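Local coordinates for protein D-alanyl-D-alanine carboxypeptidase (Mycobacterium tuberculosis H37Rv, PDB 4RYE) that acts as a D,D-carboxypeptidase on peptidoglycan-type pentapeptides in vitro and probably cleaves the terminal D-Ala-D-Ala of peptidoglycan stem peptides in the mycobacterial cell wall, at residues 48-53 with 105-110; 52-57 with 97-102; 74-79 with 142-147; 90-95 with 168-173. All blocks are in the same frame, centred on the assembly; numbering follows the deposited sequence.

Contact 1: residues 48-53 with 105-110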
loop_
_atom_site.group_PDB
_atom_site.type_symbol
_atom_site.label_atom_id
_atom_site.label_comp_id
_atom_site.label_asym_id
_atom_site.label_seq_id
_atom_site.Cartn_x
_atom_site.Cartn_y
_atom_site.Cartn_z
ATOM N N THR A 48 -3.425 -1.026 -3.008
ATOM C CA THR A 48 -2.897 -0.154 -1.954
ATOM C C THR A 48 -3.751 -0.253 -0.692
ATOM O O THR A 48 -3.257 -0.061 0.420
ATOM C CB THR A 48 -2.783 1.320 -2.385
ATOM O OG1 THR A 48 -4.078 1.823 -2.753
ATOM C CG2 THR A 48 -1.794 1.467 -3.534
ATOM N N ILE A 49 -5.032 -0.571 -0.867
ATOM C CA ILE A 49 -5.939 -0.713 0.267
ATOM C C ILE A 49 -5.555 -1.901 1.158
ATOM O O ILE A 49 -5.987 -1.981 2.306
ATOM C CB ILE A 49 -7.418 -0.823 -0.182
ATOM C CG1 ILE A 49 -8.356 -0.189 0.852
ATOM C CG2 ILE A 49 -7.812 -2.272 -0.420
ATOM C CD1 ILE A 49 -8.161 1.301 1.041
ATOM N N LYS A 50 -4.723 -2.810 0.648
ATOM C CA LYS A 50 -4.219 -3.907 1.487
ATOM C C LYS A 50 -3.410 -3.400 2.682
ATOM O O LYS A 50 -3.289 -4.091 3.687
ATOM C CB LYS A 50 -3.381 -4.901 0.668
ATOM C CG LYS A 50 -4.189 -5.767 -0.310
ATOM C CD LYS A 50 -3.245 -6.690 -1.079
ATOM C CE LYS A 50 -3.982 -7.780 -1.852
ATOM N NZ LYS A 50 -4.527 -7.259 -3.125
ATOM N N VAL A 51 -2.846 -2.203 2.576
ATOM C CA VAL A 51 -2.149 -1.604 3.716
ATOM C C VAL A 51 -3.126 -1.342 4.865
ATOM O O VAL A 51 -2.810 -1.554 6.044
ATOM C CB VAL A 51 -1.446 -0.281 3.320
ATOM C CG1 VAL A 51 -0.764 0.346 4.529
ATOM C CG2 VAL A 51 -0.424 -0.523 2.202
ATOM N N LEU A 52 -4.314 -0.871 4.523
ATOM C CA LEU A 52 -5.362 -0.661 5.510
ATOM C C LEU A 52 -5.811 -1.987 6.135
ATOM O O LEU A 52 -6.056 -2.061 7.335
ATOM C CB LEU A 52 -6.542 0.057 4.862
ATOM C CG LEU A 52 -7.660 0.529 5.788
ATOM C CD1 LEU A 52 -7.080 1.447 6.859
ATOM C CD2 LEU A 52 -8.742 1.231 4.977
ATOM N N LEU A 53 -5.912 -3.041 5.331
ATOM C CA LEU A 53 -6.222 -4.364 5.884
ATOM C C LEU A 53 -5.115 -4.800 6.843
ATOM O O LEU A 53 -5.390 -5.324 7.920
ATOM C CB LEU A 53 -6.383 -5.399 4.761
ATOM C CG LEU A 53 -6.513 -6.857 5.219
ATOM C CD1 LEU A 53 -7.741 -7.052 6.083
ATOM C CD2 LEU A 53 -6.555 -7.780 4.004
ATOM N N ASP A 105 -5.795 -14.006 -2.115
ATOM C CA ASP A 105 -6.156 -15.144 -1.273
ATOM C C ASP A 105 -5.680 -14.908 0.160
ATOM O O ASP A 105 -6.354 -15.284 1.115
ATOM C CB ASP A 105 -5.635 -16.469 -1.847
ATOM C CG ASP A 105 -4.140 -16.447 -2.153
ATOM O OD1 ASP A 105 -3.523 -15.354 -2.131
ATOM O OD2 ASP A 105 -3.583 -17.538 -2.432
ATOM N N ALA A 106 -4.533 -14.254 0.307
ATOM C CA ALA A 106 -4.038 -13.874 1.623
ATOM C C ALA A 106 -4.967 -12.847 2.281
ATOM O O ALA A 106 -5.257 -12.928 3.481
ATOM C CB ALA A 106 -2.638 -13.311 1.502
ATOM N N ALA A 107 -5.416 -11.872 1.496
ATOM C CA ALA A 107 -6.360 -10.878 1.987
ATOM C C ALA A 107 -7.665 -11.522 2.439
ATOM O O ALA A 107 -8.186 -11.208 3.507
ATOM C CB ALA A 107 -6.630 -9.808 0.927
ATOM N N ASN A 108 -8.217 -12.409 1.626
ATOM C CA ASN A 108 -9.488 -13.014 1.995
ATOM C C ASN A 108 -9.367 -13.960 3.195
ATOM O O ASN A 108 -10.320 -14.128 3.960
ATOM C CB ASN A 108 -10.143 -13.691 0.780
ATOM C CG ASN A 108 -10.544 -12.683 -0.291
ATOM O OD1 ASN A 108 -10.799 -11.515 0.012
ATOM N ND2 ASN A 108 -10.583 -13.124 -1.538
ATOM N N THR A 109 -8.192 -14.558 3.370
ATOM C CA THR A 109 -7.973 -15.471 4.483
ATOM C C THR A 109 -7.739 -14.689 5.776
ATOM O O THR A 109 -8.148 -15.119 6.851
ATOM C CB THR A 109 -6.825 -16.468 4.199
ATOM O OG1 THR A 109 -7.019 -17.058 2.906
ATOM C CG2 THR A 109 -6.817 -17.595 5.240
ATOM N N LEU A 110 -7.100 -13.530 5.667
ATOM C CA LEU A 110 -7.015 -12.618 6.801
ATOM C C LEU A 110 -8.403 -12.119 7.187
ATOM O O LEU A 110 -8.722 -12.018 8.363
ATOM C CB LEU A 110 -6.106 -11.434 6.474
ATOM C CG LEU A 110 -4.607 -11.743 6.550
ATOM C CD1 LEU A 110 -3.780 -10.595 5.961
ATOM C CD2 LEU A 110 -4.173 -12.043 7.991
#

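Contact 2: residues 52-57 with 97-102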
loop_
_atom_site.group_PDB
_atom_site.type_symbol
_atom_site.label_atom_id
_atom_site.label_comp_id
_atom_site.label_asym_id
_atom_site.label_seq_id
_atom_site.Cartn_x
_atom_site.Cartn_y
_atom_site.Cartn_z
ATOM N N LEU A 52 -4.314 -0.871 4.523
ATOM C CA LEU A 52 -5.362 -0.661 5.510
ATOM C C LEU A 52 -5.811 -1.987 6.135
ATOM O O LEU A 52 -6.056 -2.061 7.335
ATOM C CB LEU A 52 -6.542 0.057 4.862
ATOM C CG LEU A 52 -7.660 0.529 5.788
ATOM C CD1 LEU A 52 -7.080 1.447 6.859
ATOM C CD2 LEU A 52 -8.742 1.231 4.977
ATOM N N LEU A 53 -5.912 -3.041 5.331
ATOM C CA LEU A 53 -6.222 -4.364 5.884
ATOM C C LEU A 53 -5.115 -4.800 6.843
ATOM O O LEU A 53 -5.390 -5.324 7.920
ATOM C CB LEU A 53 -6.383 -5.399 4.761
ATOM C CG LEU A 53 -6.513 -6.857 5.219
ATOM C CD1 LEU A 53 -7.741 -7.052 6.083
ATOM C CD2 LEU A 53 -6.555 -7.780 4.004
ATOM N N ALA A 54 -3.861 -4.580 6.454
ATOM C CA ALA A 54 -2.726 -4.937 7.308
ATOM C C ALA A 54 -2.782 -4.247 8.675
ATOM O O ALA A 54 -2.484 -4.867 9.699
ATOM C CB ALA A 54 -1.384 -4.641 6.601
ATOM N N LEU A 55 -3.147 -2.968 8.693
ATOM C CA LEU A 55 -3.314 -2.239 9.958
ATOM C C LEU A 55 -4.342 -2.892 10.886
ATOM O O LEU A 55 -4.113 -3.025 12.088
ATOM C CB LEU A 55 -3.764 -0.806 9.689
ATOM C CG LEU A 55 -2.709 0.245 9.379
ATOM C CD1 LEU A 55 -3.412 1.536 8.970
ATOM C CD2 LEU A 55 -1.821 0.468 10.592
ATOM N N VAL A 56 -5.489 -3.278 10.331
ATOM C CA VAL A 56 -6.522 -3.934 11.123
ATOM C C VAL A 56 -5.995 -5.271 11.658
ATOM O O VAL A 56 -6.153 -5.587 12.846
ATOM C CB VAL A 56 -7.801 -4.169 10.292
ATOM C CG1 VAL A 56 -8.784 -5.057 11.060
ATOM C CG2 VAL A 56 -8.450 -2.837 9.928
ATOM N N ALA A 57 -5.363 -6.052 10.782
ATOM C CA ALA A 57 -4.832 -7.362 11.173
ATOM C C ALA A 57 -3.805 -7.235 12.295
ATOM O O ALA A 57 -3.814 -8.014 13.244
ATOM C CB ALA A 57 -4.212 -8.078 9.971
ATOM N N GLY A 97 2.298 -12.825 2.629
ATOM C CA GLY A 97 1.646 -13.064 1.351
ATOM C C GLY A 97 0.918 -11.816 0.882
ATOM O O GLY A 97 1.006 -11.430 -0.297
ATOM N N LEU A 98 0.225 -11.166 1.815
ATOM C CA LEU A 98 -0.503 -9.930 1.527
ATOM C C LEU A 98 0.398 -8.808 1.028
ATOM O O LEU A 98 0.093 -8.145 0.028
ATOM C CB LEU A 98 -1.229 -9.442 2.786
ATOM C CG LEU A 98 -2.151 -8.244 2.589
ATOM C CD1 LEU A 98 -3.394 -8.693 1.840
ATOM C CD2 LEU A 98 -2.523 -7.616 3.928
ATOM N N LEU A 99 1.504 -8.589 1.731
ATOM C CA LEU A 99 2.322 -7.406 1.505
ATOM C C LEU A 99 3.474 -7.597 0.520
ATOM O O LEU A 99 3.899 -6.634 -0.110
ATOM C CB LEU A 99 2.838 -6.864 2.830
ATOM C CG LEU A 99 1.748 -6.374 3.793
ATOM C CD1 LEU A 99 2.390 -5.885 5.072
ATOM C CD2 LEU A 99 0.893 -5.271 3.170
ATOM N N LEU A 100 3.979 -8.822 0.383
ATOM C CA LEU A 100 5.097 -9.070 -0.543
ATOM C C LEU A 100 4.648 -9.393 -1.969
ATOM O O LEU A 100 5.277 -8.957 -2.939
ATOM C CB LEU A 100 6.014 -10.189 -0.029
ATOM C CG LEU A 100 7.175 -9.772 0.881
ATOM C CD1 LEU A 100 6.668 -9.032 2.108
ATOM C CD2 LEU A 100 7.985 -10.983 1.303
ATOM N N VAL A 101 3.575 -10.165 -2.106
ATOM C CA VAL A 101 3.117 -10.554 -3.442
ATOM C C VAL A 101 1.673 -10.139 -3.744
ATOM O O VAL A 101 1.098 -10.573 -4.750
ATOM C CB VAL A 101 3.307 -12.070 -3.717
ATOM C CG1 VAL A 101 4.755 -12.489 -3.491
ATOM C CG2 VAL A 101 2.366 -12.899 -2.858
ATOM N N SER A 102 1.103 -9.295 -2.883
ATOM C CA SER A 102 -0.248 -8.765 -3.082
ATOM C C SER A 102 -1.287 -9.879 -3.233
ATOM O O SER A 102 -2.172 -9.806 -4.091
ATOM C CB SER A 102 -0.293 -7.854 -4.313
ATOM O OG SER A 102 -1.349 -6.915 -4.194
#

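Contact 3: residues 74-79 with 142-147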
loop_
_atom_site.group_PDB
_atom_site.type_symbol
_atom_site.label_atom_id
_atom_site.label_comp_id
_atom_site.label_asym_id
_atom_site.label_seq_id
_atom_site.Cartn_x
_atom_site.Cartn_y
_atom_site.Cartn_z
ATOM N N THR A 74 -10.031 -19.092 -1.156
ATOM C CA THR A 74 -9.066 -19.386 -2.216
ATOM C C THR A 74 -9.595 -19.123 -3.621
ATOM O O THR A 74 -8.979 -19.542 -4.601
ATOM C CB THR A 74 -8.611 -20.863 -2.151
ATOM O OG1 THR A 74 -9.716 -21.727 -2.459
ATOM C CG2 THR A 74 -8.082 -21.196 -0.769
ATOM N N GLN A 75 -10.719 -18.420 -3.725
ATOM C CA GLN A 75 -11.418 -18.313 -5.008
ATOM C C GLN A 75 -11.361 -16.956 -5.711
ATOM O O GLN A 75 -11.962 -16.785 -6.772
ATOM C CB GLN A 75 -12.877 -18.758 -4.868
ATOM C CG GLN A 75 -13.059 -20.260 -4.727
ATOM C CD GLN A 75 -14.520 -20.668 -4.708
ATOM O OE1 GLN A 75 -15.063 -21.024 -3.663
ATOM N NE2 GLN A 75 -15.162 -20.624 -5.869
ATOM N N ALA A 76 -10.644 -15.993 -5.146
ATOM C CA ALA A 76 -10.514 -14.702 -5.815
ATOM C C ALA A 76 -9.515 -14.793 -6.963
ATOM O O ALA A 76 -8.663 -15.681 -6.984
ATOM C CB ALA A 76 -10.102 -13.629 -4.839
ATOM N N GLU A 77 -9.621 -13.876 -7.922
ATOM C CA GLU A 77 -8.649 -13.806 -9.006
ATOM C C GLU A 77 -7.250 -13.483 -8.459
ATOM O O GLU A 77 -7.105 -12.972 -7.348
ATOM C CB GLU A 77 -9.078 -12.767 -10.048
ATOM C CG GLU A 77 -9.186 -11.348 -9.506
ATOM C CD GLU A 77 -9.619 -10.338 -10.560
ATOM O OE1 GLU A 77 -8.733 -9.728 -11.201
ATOM O OE2 GLU A 77 -10.842 -10.143 -10.736
ATOM N N CYS A 78 -6.223 -13.795 -9.245
ATOM C CA CYS A 78 -4.834 -13.547 -8.859
ATOM C C CYS A 78 -4.550 -12.035 -8.838
ATOM O O CYS A 78 -5.343 -11.272 -9.396
ATOM C CB CYS A 78 -3.899 -14.312 -9.807
ATOM S SG CYS A 78 -4.115 -16.119 -9.716
ATOM N N ASN A 79 -3.469 -11.558 -8.203
ATOM C CA ASN A 79 -2.389 -12.323 -7.560
ATOM C C ASN A 79 -2.793 -13.239 -6.415
ATOM O O ASN A 79 -3.613 -12.874 -5.574
ATOM C CB ASN A 79 -1.320 -11.356 -7.031
ATOM C CG ASN A 79 -0.469 -10.758 -8.138
ATOM O OD1 ASN A 79 -0.678 -11.037 -9.316
ATOM N ND2 ASN A 79 0.494 -9.925 -7.759
ATOM N N SER A 142 -9.265 -6.900 -0.369
ATOM C CA SER A 142 -8.131 -7.016 -1.298
ATOM C C SER A 142 -7.927 -5.799 -2.203
ATOM O O SER A 142 -6.831 -5.600 -2.739
ATOM C CB SER A 142 -8.308 -8.245 -2.176
ATOM O OG SER A 142 -9.416 -8.065 -3.038
ATOM N N GLY A 143 -8.982 -5.007 -2.396
ATOM C CA GLY A 143 -8.932 -3.887 -3.326
ATOM C C GLY A 143 -9.510 -4.263 -4.674
ATOM O O GLY A 143 -9.588 -3.441 -5.588
ATOM N N LEU A 144 -9.909 -5.520 -4.808
ATOM C CA LEU A 144 -10.627 -5.952 -5.998
ATOM C C LEU A 144 -11.971 -5.241 -6.009
ATOM O O LEU A 144 -12.454 -4.811 -4.959
ATOM C CB LEU A 144 -10.842 -7.465 -5.970
ATOM C CG LEU A 144 -9.613 -8.341 -6.225
ATOM C CD1 LEU A 144 -9.940 -9.816 -6.019
ATOM C CD2 LEU A 144 -9.114 -8.104 -7.634
ATOM N N ASP A 145 -12.572 -5.091 -7.185
ATOM C CA ASP A 145 -13.922 -4.542 -7.245
ATOM C C ASP A 145 -14.849 -5.472 -6.469
ATOM O O ASP A 145 -14.762 -6.692 -6.591
ATOM C CB ASP A 145 -14.404 -4.392 -8.696
ATOM C CG ASP A 145 -13.673 -3.288 -9.450
ATOM O OD1 ASP A 145 -13.326 -2.274 -8.822
ATOM O OD2 ASP A 145 -13.452 -3.428 -10.676
ATOM N N GLY A 146 -15.711 -4.898 -5.640
ATOM C CA GLY A 146 -16.688 -5.690 -4.922
ATOM C C GLY A 146 -18.098 -5.304 -5.304
ATOM O O GLY A 146 -18.308 -4.482 -6.200
ATOM N N PRO A 147 -19.080 -5.904 -4.626
ATOM C CA PRO A 147 -20.488 -5.565 -4.830
ATOM C C PRO A 147 -20.757 -4.107 -4.475
ATOM O O PRO A 147 -21.648 -3.496 -5.064
ATOM C CB PRO A 147 -21.213 -6.499 -3.857
ATOM C CG PRO A 147 -20.275 -7.654 -3.674
ATOM C CD PRO A 147 -18.908 -7.034 -3.697
#

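Contact 4: residues 90-95 with 168-173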
loop_
_atom_site.group_PDB
_atom_site.type_symbol
_atom_site.label_atom_id
_atom_site.label_comp_id
_atom_site.label_asym_id
_atom_site.label_seq_id
_atom_site.Cartn_x
_atom_site.Cartn_y
_atom_site.Cartn_z
ATOM N N THR A 90 -0.422 -19.024 9.524
ATOM C CA THR A 90 -0.368 -18.019 10.586
ATOM C C THR A 90 -0.705 -16.650 10.025
ATOM O O THR A 90 -0.595 -16.408 8.812
ATOM C CB THR A 90 1.021 -17.929 11.235
ATOM O OG1 THR A 90 1.959 -17.451 10.263
ATOM C CG2 THR A 90 1.469 -19.281 11.755
ATOM N N ALA A 91 -1.116 -15.746 10.909
ATOM C CA ALA A 91 -1.342 -14.357 10.522
ATOM C C ALA A 91 -0.095 -13.759 9.884
ATOM O O ALA A 91 -0.195 -13.002 8.927
ATOM C CB ALA A 91 -1.766 -13.530 11.728
ATOM N N ARG A 92 1.079 -14.089 10.420
ATOM C CA ARG A 92 2.333 -13.560 9.880
ATOM C C ARG A 92 2.527 -14.047 8.444
ATOM O O ARG A 92 2.832 -13.257 7.546
ATOM C CB ARG A 92 3.531 -13.975 10.748
ATOM C CG ARG A 92 4.900 -13.567 10.178
ATOM C CD ARG A 92 4.959 -12.058 9.984
ATOM N NE ARG A 92 6.186 -11.580 9.348
ATOM C CZ ARG A 92 7.229 -11.086 10.015
ATOM N NH1 ARG A 92 7.205 -11.022 11.344
ATOM N NH2 ARG A 92 8.297 -10.660 9.358
ATOM N N GLN A 93 2.329 -15.341 8.232
ATOM C CA GLN A 93 2.455 -15.918 6.900
ATOM C C GLN A 93 1.499 -15.225 5.942
ATOM O O GLN A 93 1.866 -14.919 4.812
ATOM C CB GLN A 93 2.179 -17.426 6.926
ATOM C CG GLN A 93 3.305 -18.259 7.530
ATOM C CD GLN A 93 2.877 -19.668 7.912
ATOM O OE1 GLN A 93 1.688 -19.983 7.986
ATOM N NE2 GLN A 93 3.856 -20.526 8.151
ATOM N N LEU A 94 0.275 -14.971 6.395
ATOM C CA LEU A 94 -0.719 -14.346 5.530
ATOM C C LEU A 94 -0.363 -12.890 5.254
ATOM O O LEU A 94 -0.570 -12.402 4.138
ATOM C CB LEU A 94 -2.137 -14.488 6.106
ATOM C CG LEU A 94 -2.715 -15.912 6.183
ATOM C CD1 LEU A 94 -4.074 -15.947 6.899
ATOM C CD2 LEU A 94 -2.840 -16.501 4.795
ATOM N N LEU A 95 0.193 -12.202 6.254
ATOM C CA LEU A 95 0.607 -10.807 6.081
ATOM C C LEU A 95 1.788 -10.681 5.110
ATOM O O LEU A 95 1.858 -9.721 4.335
ATOM C CB LEU A 95 0.952 -10.156 7.428
ATOM C CG LEU A 95 -0.245 -9.731 8.271
ATOM C CD1 LEU A 95 0.180 -9.416 9.700
ATOM C CD2 LEU A 95 -0.899 -8.523 7.638
ATOM N N ASN A 168 4.168 1.008 12.895
ATOM C CA ASN A 168 4.139 -0.335 13.470
ATOM C C ASN A 168 5.416 -1.092 13.089
ATOM O O ASN A 168 5.706 -1.276 11.894
ATOM C CB ASN A 168 2.902 -1.088 12.966
ATOM C CG ASN A 168 2.757 -2.453 13.591
ATOM O OD1 ASN A 168 3.571 -3.342 13.358
ATOM N ND2 ASN A 168 1.701 -2.639 14.375
ATOM N N PRO A 169 6.192 -1.528 14.097
ATOM C CA PRO A 169 7.498 -2.137 13.805
ATOM C C PRO A 169 7.403 -3.423 12.977
ATOM O O PRO A 169 8.300 -3.693 12.185
ATOM C CB PRO A 169 8.086 -2.419 15.202
ATOM C CG PRO A 169 6.905 -2.367 16.156
ATOM C CD PRO A 169 5.934 -1.396 15.544
ATOM N N VAL A 170 6.345 -4.209 13.152
ATOM C CA VAL A 170 6.198 -5.408 12.337
ATOM C C VAL A 170 5.882 -5.064 10.887
ATOM O O VAL A 170 6.443 -5.658 9.962
ATOM C CB VAL A 170 5.131 -6.373 12.916
ATOM C CG1 VAL A 170 4.908 -7.532 11.965
ATOM C CG2 VAL A 170 5.580 -6.869 14.289
ATOM N N PHE A 171 4.995 -4.097 10.680
ATOM C CA PHE A 171 4.701 -3.674 9.313
ATOM C C PHE A 171 5.965 -3.173 8.635
ATOM O O PHE A 171 6.260 -3.553 7.492
ATOM C CB PHE A 171 3.621 -2.586 9.258
ATOM C CG PHE A 171 3.273 -2.164 7.848
ATOM C CD1 PHE A 171 3.985 -1.156 7.210
ATOM C CD2 PHE A 171 2.249 -2.798 7.155
ATOM C CE1 PHE A 171 3.688 -0.778 5.894
ATOM C CE2 PHE A 171 1.930 -2.427 5.839
ATOM C CZ PHE A 171 2.657 -1.407 5.209
ATOM N N ALA A 172 6.698 -2.300 9.323
ATOM C CA ALA A 172 7.939 -1.751 8.772
ATOM C C ALA A 172 8.926 -2.854 8.411
ATOM O O ALA A 172 9.630 -2.766 7.396
ATOM C CB ALA A 172 8.571 -0.758 9.742
ATOM N N GLN A 173 8.978 -3.900 9.226
ATOM C CA GLN A 173 9.863 -5.028 8.936
ATOM C C GLN A 173 9.418 -5.770 7.677
ATOM O O GLN A 173 10.230 -6.029 6.782
ATOM C CB GLN A 173 9.916 -5.996 10.120
ATOM C CG GLN A 173 10.880 -7.168 9.920
ATOM C CD GLN A 173 11.000 -8.042 11.149
ATOM O OE1 GLN A 173 10.051 -8.724 11.533
ATOM N NE2 GLN A 173 12.169 -8.014 11.784
HETATM O O HOH W 1 9.374 -10.433 13.231
#

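Contact 1: residues 48-53 with 105-110
Leu53 of helix 50-60 and Ala107 of helix 104-113 form the centre of this buried helix-helix contact, and a single methyl group does most of the work. CD2 of Leu53 comes to 3.7 Å from Ala107 CB and lies equally close to Ala107 CA, resting on the small side chain and on the helix backbone beneath it. The leucine carries its CG anti to the backbone N (chi1 172°), which swings the branched end out from its own helix and across to the partner. The same methyl also meets the CD1 branch of Leu110, one turn further along helix 104-113, at 4.4 Å, a looser touch. CD2 is thus set against two successive positions on one helix face. Because Ala107 has only a methyl to offer, the backbones can come near each other, and the closest CA pair is Lys50 with Ala107, 7.3 Å apart.

Lys50 brings its aliphatic chain to the same alanine: CE passes 4.3 Å from Ala107 CB, while the amino group continues beyond. There NZ is hydrogen-bonded to Ser47 OG, Asn104 OD1 and the carbonyl O of Ser142, and more weakly to Ser102 OG. Leu98 of helix 91-100 packs on both Lys50 and Ala107, adding a third helix to this apolar setting. Ser47, inferred to form the acyl-ester intermediate, and Lys50, the proton acceptor by similarity, make up the SxxK motif at the start of the central helix, a signature of the penicillin-binding proteins and serine beta-lactamases.

Contact 2: residues 52-57 with 97-102
Leu53 and Leu98 meet at an oblique crossing of their side chains, Leu98 being sent toward the other helix by a first torsion that sets CG anti to the backbone N (chi1 -174°). The CD2 methyl of Leu53 sits over the fork of Leu98, 3.9 Å from CD1 and 4.0 Å from CD2, so both branches of the one leucine take part against a single branch of the other. Leu98 CD2 also reaches Ala54 CB, at 4.2 Å. The alanine methyl receives a second leucine at the same distance: CD2 of Leu99, whose CB starts off along the interface and whose CG, anti to the carbonyl carbon, brings CD2 nearer. Ala54 is therefore met by one methyl from each of two consecutive leucines.

Here helix 91-100 packs against helix 50-60, the central helix of the helical part of the penicillin-binding fold, and just beyond the end of helix 91-100 the chain enters the Ser-Gly-Asn motif that begins at Ser102, an active-site residue by similarity. Ser102 itself has positive phi and psi (56° and 43°), and its OG is hydrogen-bonded to Ser47 OG and Lys208 NZ.

The apolar seam extends past the two helices. Phe171 of helix 169-176 touches both Ala54 and Leu99, whereas Leu98 faces Ala107 and Leu110 of helix 104-113.

Contact 3: residues 74-79 with 142-147
Leu144 reaches across between two loops; both of its methyls meet Glu77, and CD1 also meets Ala76. Leu144 CD1 lies 4.0 Å from Ala76 CB, an ordinary apolar touch, and 3.9 Å from Glu77 CG. The CD2 methyl of Leu144 lies against the flat side of the Glu77 carboxylate, almost straight above its plane and nearly equidistant from CD (3.7 Å), OE1 (3.9 Å) and OE2 (4.1 Å). The two side chains cross at a slant. CG of Glu77 stands between the backbone N and carbonyl carbon (chi1 61°), and the extended chain beyond it carries the carboxylate over to Leu144.

The next shell fixes the two loops. Leu144 N donates to Ser142 OG at 3.1 Å and a fairly straight 161°, an ST turn that closes the backbone just before the leucine. Thr140 OG1 is hydrogen-bonded to Leu144 O and to Gly143 N. On the other side, Glu77 O is hydrogen-bonded to Asn104 ND2, and Leu144 also touches Asn104. Since Ser142 O is bonded to Lys50 NZ, this surface contact lies beside the SxxK and Ser-Gly-Asn motifs of the penicillin-binding protein active site.

Contact 4: residues 90-95 with 168-173
Arg92 and Gln173 are joined twice, once directly and once through a water, and both links end on the same oxygen. NH2 of Arg92 makes a weak hydrogen bond to Gln173 OE1 (3.4 Å, 151°), while NH1 donates at 2.9 Å to a water that in turn donates to OE1. Arg92 lies in the first turn of helix 91-100 and Gln173 in the second turn of helix 169-176, in the helical part of the penicillin-binding protein/beta-lactamase fold.

The side chains cross at about a right angle, and the guanidinium and amide planes are 38° apart. OE1 approaches the edge of the guanidinium, near its plane; the water also lies at the edge, in plane. Over one face stands Val170, with CG1 4.2 Å from NH1. A bend at chi2 (58°) turns the arginine toward helix 169-176. Its stronger partners lie nearby: NH2 forms a salt bridge with Glu177 and NE another with Asp96, so Gln173 adds to a polar cluster in which acids probably carry most of the attraction.

Both helix starts are capped. In a capping box, Gln93 N donates to Thr90 OG1, and Thr90 N returns a bond to Gln93 OE1 at 2.8 Å from above the amide carbonyl plane. In the partner, Asn168 OD1 accepts from Phe171 N at 3.1 Å and, weakly, from Val170 N at 2.9 Å.

How the contacts relate
Contacts 1 and 2 lie side by side, centres about 5 Å apart, and share Leu52 and Leu53 of helix 50-60; their second segments lie on helices 104-113 and 91-100, which follow each other in the chain. Contact 4 uses the beginning of helix 91-100, with its centre about 8 Å from that of contact 2, and Phe171 links the two. Contact 3 joins loops on the other flank, about 10 Å from contact 1 and 21 Å from contact 4, centre to centre. First segments follow in the order 48-53, 52-57, 74-79, 90-95; the second segments 142-147 and 168-173 come last. Together they run from the active-site rim through the helical core to a surface away from the active site.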